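Long-range contacts in inactive glucansucrase (Lactobacillus reuteri, PDB 5JBD), which is an inactive relative of the glucansucrases, a glycoside hydrolase family 70 protein with a TIM-barrel core and a bound calcium ion: residues R515-V520 / L531-G536; F689-Y695 / K743-V749. All coordinates share one frame; numbering follows the deposited sequence.

Contact 1 (R515-V520 / L531-G536)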
loop_
_atom_site.group_PDB
_atom_site.type_symbol
_atom_site.label_atom_id
_atom_site.label_comp_id
_atom_site.label_asym_id
_atom_site.label_seq_id
_atom_site.Cartn_x
_atom_site.Cartn_y
_atom_site.Cartn_z
ATOM N N ARG A 515 3.586 -32.870 13.147
ATOM C CA ARG A 515 4.848 -32.389 13.717
ATOM C C ARG A 515 5.297 -33.339 14.816
ATOM O O ARG A 515 4.486 -33.759 15.642
ATOM C CB ARG A 515 4.694 -30.948 14.230
ATOM C CG ARG A 515 4.311 -29.929 13.149
ATOM C CD ARG A 515 5.363 -29.805 12.046
ATOM N NE ARG A 515 6.648 -29.319 12.560
ATOM C CZ ARG A 515 6.934 -28.047 12.855
ATOM N NH1 ARG A 515 6.031 -27.086 12.691
ATOM N NH2 ARG A 515 8.148 -27.730 13.330
ATOM N N TYR A 516 6.574 -33.711 14.811
ATOM C CA TYR A 516 7.045 -34.802 15.686
ATOM C C TYR A 516 7.413 -34.360 17.101
ATOM O O TYR A 516 7.534 -35.211 17.980
ATOM C CB TYR A 516 8.214 -35.570 15.037
ATOM C CG TYR A 516 7.801 -36.263 13.765
ATOM C CD1 TYR A 516 6.934 -37.355 13.801
ATOM C CD2 TYR A 516 8.245 -35.828 12.530
ATOM C CE1 TYR A 516 6.500 -37.981 12.639
ATOM C CE2 TYR A 516 7.849 -36.474 11.357
ATOM C CZ TYR A 516 6.972 -37.546 11.422
ATOM O OH TYR A 516 6.561 -38.190 10.273
ATOM N N GLY A 517 7.569 -33.051 17.326
ATOM C CA GLY A 517 7.839 -32.515 18.667
ATOM C C GLY A 517 9.234 -31.923 18.802
ATOM O O GLY A 517 10.126 -32.180 17.979
ATOM N N LYS A 518 9.424 -31.131 19.852
ATOM C CA LYS A 518 10.703 -30.459 20.080
ATOM C C LYS A 518 11.808 -31.500 20.269
ATOM O O LYS A 518 11.662 -32.428 21.057
ATOM C CB LYS A 518 10.639 -29.525 21.291
ATOM C CG LYS A 518 11.845 -28.603 21.359
ATOM C CD LYS A 518 11.859 -27.732 22.591
ATOM C CE LYS A 518 13.152 -26.924 22.625
ATOM N NZ LYS A 518 13.252 -26.192 23.903
ATOM N N GLY A 519 12.898 -31.352 19.515
ATOM C CA GLY A 519 14.000 -32.324 19.546
ATOM C C GLY A 519 13.699 -33.679 18.905
ATOM O O GLY A 519 14.417 -34.637 19.155
ATOM N N VAL A 520 12.646 -33.756 18.081
ATOM C CA VAL A 520 12.281 -34.995 17.371
ATOM C C VAL A 520 12.403 -34.688 15.896
ATOM O O VAL A 520 11.526 -34.060 15.304
ATOM C CB VAL A 520 10.855 -35.475 17.718
ATOM C CG1 VAL A 520 10.654 -36.898 17.231
ATOM C CG2 VAL A 520 10.629 -35.403 19.225
ATOM N N LEU A 531 11.103 -32.025 26.462
ATOM C CA LEU A 531 9.744 -31.819 25.942
ATOM C C LEU A 531 9.408 -32.663 24.712
ATOM O O LEU A 531 8.321 -32.526 24.165
ATOM C CB LEU A 531 9.523 -30.321 25.641
ATOM C CG LEU A 531 9.727 -29.355 26.815
ATOM C CD1 LEU A 531 9.431 -27.917 26.392
ATOM C CD2 LEU A 531 8.851 -29.742 28.006
ATOM N N SER A 532 10.318 -33.547 24.285
ATOM C CA SER A 532 10.107 -34.356 23.085
ATOM C C SER A 532 8.835 -35.188 23.197
ATOM O O SER A 532 7.948 -35.096 22.348
ATOM C CB SER A 532 11.315 -35.263 22.810
ATOM O OG SER A 532 12.420 -34.521 22.300
ATOM N N ARG A 533 8.739 -35.966 24.271
ATOM C CA ARG A 533 7.604 -36.873 24.491
ATOM C C ARG A 533 6.229 -36.170 24.437
ATOM O O ARG A 533 5.273 -36.692 23.842
ATOM C CB ARG A 533 7.752 -37.572 25.851
ATOM C CG ARG A 533 6.599 -38.495 26.250
ATOM C CD ARG A 533 6.384 -39.623 25.257
ATOM N NE ARG A 533 5.375 -40.573 25.740
ATOM C CZ ARG A 533 5.068 -41.731 25.149
ATOM N NH1 ARG A 533 5.683 -42.131 24.023
ATOM N NH2 ARG A 533 4.131 -42.509 25.690
ATOM N N THR A 534 6.139 -35.002 25.068
ATOM C CA THR A 534 4.850 -34.334 25.283
ATOM C C THR A 534 4.568 -33.202 24.281
ATOM O O THR A 534 3.666 -32.391 24.504
ATOM C CB THR A 534 4.762 -33.794 26.732
ATOM O OG1 THR A 534 5.905 -32.972 27.001
ATOM C CG2 THR A 534 4.706 -34.939 27.737
ATOM N N SER A 535 5.311 -33.148 23.172
ATOM C CA SER A 535 5.059 -32.151 22.128
ATOM C C SER A 535 4.849 -32.830 20.764
ATOM O O SER A 535 4.908 -34.064 20.657
ATOM C CB SER A 535 6.188 -31.106 22.097
ATOM O OG SER A 535 7.445 -31.700 21.845
ATOM N N GLY A 536 4.560 -32.026 19.742
ATOM C CA GLY A 536 4.096 -32.518 18.447
ATOM C C GLY A 536 2.587 -32.336 18.286
ATOM O O GLY A 536 1.879 -31.972 19.222
#

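Contact 2 (F689-Y695 / K743-V749)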
loop_
_atom_site.group_PDB
_atom_site.type_symbol
_atom_site.label_atom_id
_atom_site.label_comp_id
_atom_site.label_asym_id
_atom_site.label_seq_id
_atom_site.Cartn_x
_atom_site.Cartn_y
_atom_site.Cartn_z
ATOM N N PHE A 689 4.784 -8.053 16.382
ATOM C CA PHE A 689 3.563 -7.247 16.194
ATOM C C PHE A 689 3.777 -6.292 15.029
ATOM O O PHE A 689 4.577 -5.348 15.126
ATOM C CB PHE A 689 3.253 -6.505 17.501
ATOM C CG PHE A 689 1.805 -6.090 17.666
ATOM C CD1 PHE A 689 1.382 -4.839 17.261
ATOM C CD2 PHE A 689 0.881 -6.942 18.264
ATOM C CE1 PHE A 689 0.061 -4.447 17.420
ATOM C CE2 PHE A 689 -0.447 -6.554 18.437
ATOM C CZ PHE A 689 -0.854 -5.307 18.012
ATOM N N TRP A 690 3.083 -6.543 13.917
ATOM C CA TRP A 690 3.150 -5.704 12.728
ATOM C C TRP A 690 2.141 -4.564 12.896
ATOM O O TRP A 690 0.912 -4.778 12.905
ATOM C CB TRP A 690 2.917 -6.538 11.455
ATOM C CG TRP A 690 2.594 -5.837 10.170
ATOM C CD1 TRP A 690 2.760 -4.515 9.867
ATOM C CD2 TRP A 690 2.029 -6.440 9.000
ATOM N NE1 TRP A 690 2.336 -4.256 8.588
ATOM C CE2 TRP A 690 1.877 -5.416 8.031
ATOM C CE3 TRP A 690 1.635 -7.741 8.675
ATOM C CZ2 TRP A 690 1.331 -5.656 6.759
ATOM C CZ3 TRP A 690 1.102 -7.984 7.412
ATOM C CH2 TRP A 690 0.966 -6.949 6.466
ATOM N N MET A 691 2.676 -3.352 13.018
ATOM C CA MET A 691 1.868 -2.139 13.154
ATOM C C MET A 691 1.659 -1.463 11.804
ATOM O O MET A 691 2.564 -1.405 10.967
ATOM C CB MET A 691 2.512 -1.166 14.140
ATOM C CG MET A 691 2.715 -1.789 15.510
ATOM S SD MET A 691 2.716 -0.667 16.922
ATOM C CE MET A 691 0.985 -0.214 16.901
ATOM N N ALA A 692 0.451 -0.943 11.621
ATOM C CA ALA A 692 0.077 -0.219 10.419
ATOM C C ALA A 692 1.054 0.907 10.114
ATOM O O ALA A 692 1.674 1.448 11.034
ATOM C CB ALA A 692 -1.331 0.351 10.576
ATOM N N PRO A 693 1.186 1.279 8.829
ATOM C CA PRO A 693 1.977 2.468 8.535
ATOM C C PRO A 693 1.378 3.659 9.296
ATOM O O PRO A 693 0.191 3.963 9.150
ATOM C CB PRO A 693 1.804 2.640 7.015
ATOM C CG PRO A 693 0.508 1.966 6.713
ATOM C CD PRO A 693 0.501 0.780 7.622
ATOM N N ALA A 694 2.198 4.298 10.128
ATOM C CA ALA A 694 1.705 5.203 11.154
ATOM C C ALA A 694 1.729 6.676 10.722
ATOM O O ALA A 694 1.363 7.547 11.499
ATOM C CB ALA A 694 2.520 5.002 12.420
ATOM N N TYR A 695 2.074 6.925 9.462
ATOM C CA TYR A 695 2.390 8.255 8.930
ATOM C C TYR A 695 1.096 9.049 8.784
ATOM O O TYR A 695 0.002 8.467 8.736
ATOM C CB TYR A 695 3.136 8.118 7.580
ATOM C CG TYR A 695 4.126 6.969 7.637
ATOM C CD1 TYR A 695 5.240 7.041 8.473
ATOM C CD2 TYR A 695 3.885 5.767 6.970
ATOM C CE1 TYR A 695 6.110 5.981 8.597
ATOM C CE2 TYR A 695 4.759 4.705 7.096
ATOM C CZ TYR A 695 5.866 4.818 7.923
ATOM O OH TYR A 695 6.756 3.772 8.062
ATOM N N LYS A 743 8.217 -8.222 20.275
ATOM C CA LYS A 743 8.928 -7.240 19.463
ATOM C C LYS A 743 7.931 -6.658 18.490
ATOM O O LYS A 743 6.911 -7.290 18.193
ATOM C CB LYS A 743 10.100 -7.879 18.711
ATOM C CG LYS A 743 11.170 -8.485 19.629
ATOM C CD LYS A 743 11.909 -7.430 20.430
ATOM C CE LYS A 743 13.092 -8.051 21.172
ATOM N NZ LYS A 743 12.688 -8.505 22.512
ATOM N N VAL A 744 8.219 -5.449 18.011
ATOM C CA VAL A 744 7.276 -4.677 17.208
ATOM C C VAL A 744 7.918 -4.198 15.906
ATOM O O VAL A 744 9.007 -3.614 15.926
ATOM C CB VAL A 744 6.776 -3.443 17.999
ATOM C CG1 VAL A 744 5.578 -2.801 17.301
ATOM C CG2 VAL A 744 6.420 -3.809 19.439
ATOM N N GLN A 745 7.232 -4.398 14.783
ATOM C CA GLN A 745 7.701 -3.908 13.481
ATOM C C GLN A 745 6.812 -2.803 12.945
ATOM O O GLN A 745 5.609 -2.789 13.191
ATOM C CB GLN A 745 7.777 -5.036 12.452
ATOM C CG GLN A 745 8.803 -6.114 12.791
ATOM C CD GLN A 745 8.311 -7.159 13.789
ATOM O OE1 GLN A 745 7.141 -7.552 13.778
ATOM N NE2 GLN A 745 9.205 -7.602 14.672
ATOM N N GLU A 746 7.410 -1.869 12.214
ATOM C CA GLU A 746 6.651 -0.821 11.519
ATOM C C GLU A 746 6.655 -1.128 10.042
ATOM O O GLU A 746 7.659 -1.571 9.484
ATOM C CB GLU A 746 7.250 0.583 11.766
ATOM C CG GLU A 746 6.698 1.722 10.904
ATOM C CD GLU A 746 5.208 2.033 11.088
ATOM O OE1 GLU A 746 4.406 1.134 11.472
ATOM O OE2 GLU A 746 4.831 3.198 10.797
ATOM N N ASP A 747 5.503 -0.906 9.432
ATOM C CA ASP A 747 5.319 -0.955 7.997
ATOM C C ASP A 747 6.013 0.264 7.408
ATOM O O ASP A 747 5.522 1.382 7.561
ATOM C CB ASP A 747 3.809 -0.915 7.693
ATOM C CG ASP A 747 3.436 -1.585 6.395
ATOM O OD1 ASP A 747 4.203 -1.459 5.423
ATOM O OD2 ASP A 747 2.351 -2.242 6.357
ATOM N N ILE A 748 7.149 0.052 6.754
ATOM C CA ILE A 748 7.946 1.150 6.173
ATOM C C ILE A 748 7.642 1.194 4.682
ATOM O O ILE A 748 7.606 0.150 4.030
ATOM C CB ILE A 748 9.467 1.051 6.492
ATOM C CG1 ILE A 748 10.199 2.324 6.021
ATOM C CG2 ILE A 748 10.118 -0.209 5.901
ATOM C CD1 ILE A 748 11.642 2.394 6.455
ATOM N N VAL A 749 7.423 2.407 4.163
ATOM C CA VAL A 749 6.802 2.603 2.849
ATOM C C VAL A 749 7.669 3.509 1.981
ATOM O O VAL A 749 7.451 4.723 1.931
ATOM C CB VAL A 749 5.395 3.215 2.992
ATOM C CG1 VAL A 749 4.694 3.324 1.633
ATOM C CG2 VAL A 749 4.563 2.380 3.958
#

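Contact 1 (R515-V520 / L531-G536)
The hydroxyl of S535 is gripped twice. Its OG takes the backbone N-H of K518, with K518 N 2.9 Å from S535 OG and an angle of 150° at the hydrogen, and passes its own proton back along its segment to L531 O, where S535 OG stands 2.6 Å away, well above that carbonyl's plane. Both bonds depend on the first torsion: at chi1 59° OG sits between the backbone N and the carbonyl carbon of S535, and there it also lies 3.3 Å from G517 CA. With no side chain on G517, its CA can lie this close to S535 OG and also near G536 N.

A second serine works in the reverse sense. S532 OG donates to K518 O across a short 2.5 Å, in the carbonyl plane at a C=O...donor angle of 154°, and also accepts the amide of D529. The same K518 O has S532 CA 3.2 Å away in a CA-H...O contact, which adds a second, softer hold. The K518 peptide units are thus clamped at N and O by two hydroxyls from the other segment.

Each segment contains a beta turn: type II from G517 to V520, closed by V520 N to G517 O at 3.0 Å, and type I from S532 to S535, whose closing bond is weak. Both belong to the loop joining antiparallel strands 510-515 and 537-542, in a sheet that probably corresponds to the C domain of this family. Where the strand pair opens into the loop, R515 pairs through its backbone with M537, and R515 O comes within 3.1 Å of G536 CA. Farther out, V520 CG2 meets S532 CB at 3.7 Å, while the guanidinium of R515 turns away to G499 and S455.

Contact 2 (F689-Y695 / K743-V749)
Two aromatic rings meet the strand 743-748 side by their edges. The indole of W690 has D747 OD2 at its edge and in its plane, bonded to W690 NE1 at 3.0 Å; ring and carboxylate planes stand 59° apart, and the N-H reaches OD2 from 49° above the carboxylate plane. At the phenol edge of Y695 lies a backbone oxygen, with Y695 OH donating to D747 O over 2.7 Å. E746 OE2 and V749 CG2 approach this second ring obliquely, V749 CG2 lying 3.9 Å from Y695 CE2, and W258 of helix 249-263 also meets it.

E746 answers from the other face of the sheet. Its chain bends at chi2 (63°), which brings the carboxylate to the loop after strand 688-691, and E746 OE2 accepts the amide of A694 through its syn lone pair at 2.9 Å. D747 has partners outside too: OD2 is shared with the hydroxyl of Y707, and OD1 forms a salt bridge to R281, so three groups fix the rotation of this carboxylate.

The backbones are neighbouring parallel strands of the TIM barrel, linked by a beta-alpha-beta crossover through helix 727-739. Register is set by F689 N to K743 O at 2.9 Å, Q745 N to F689 O at 2.8 Å and M691 N to Q745 O at 3.0 Å, followed by a weak D747 N to M691 O bond where the first strand ends. On the face carrying F689, M691 and V744, the side chains of M691 and V744 cross, M691 CG lying 3.5 Å from V744 CG1; L730 and L737 of the crossover helix pack there. W690 and Q745 take the reverse face, where the amide of Q745 is held by Y319 and D688. Beyond the strand end, P693 lies alongside D747, pointing the same way.

From the N terminus the chain reaches contact 1 first: R515-V520 and L531-G536 close a loop of ten intervening residues, between antiparallel strands 510-515 and 537-542. Contact 2 follows in series, closing a wider connection of 47 residues, helix 727-739 included, between strands 688-691 and 743-748 of the barrel. The two neither nest nor cross. Their centres lie about 34 Å apart and their nearest atoms about 18 Å, so they do not touch: contact 1 sits at one end of an outlying antiparallel sheet, contact 2 in the parallel core. At the end of contact 2, the V749 side chain is about 10 Å from the calcium ion, which N751 helps to bind.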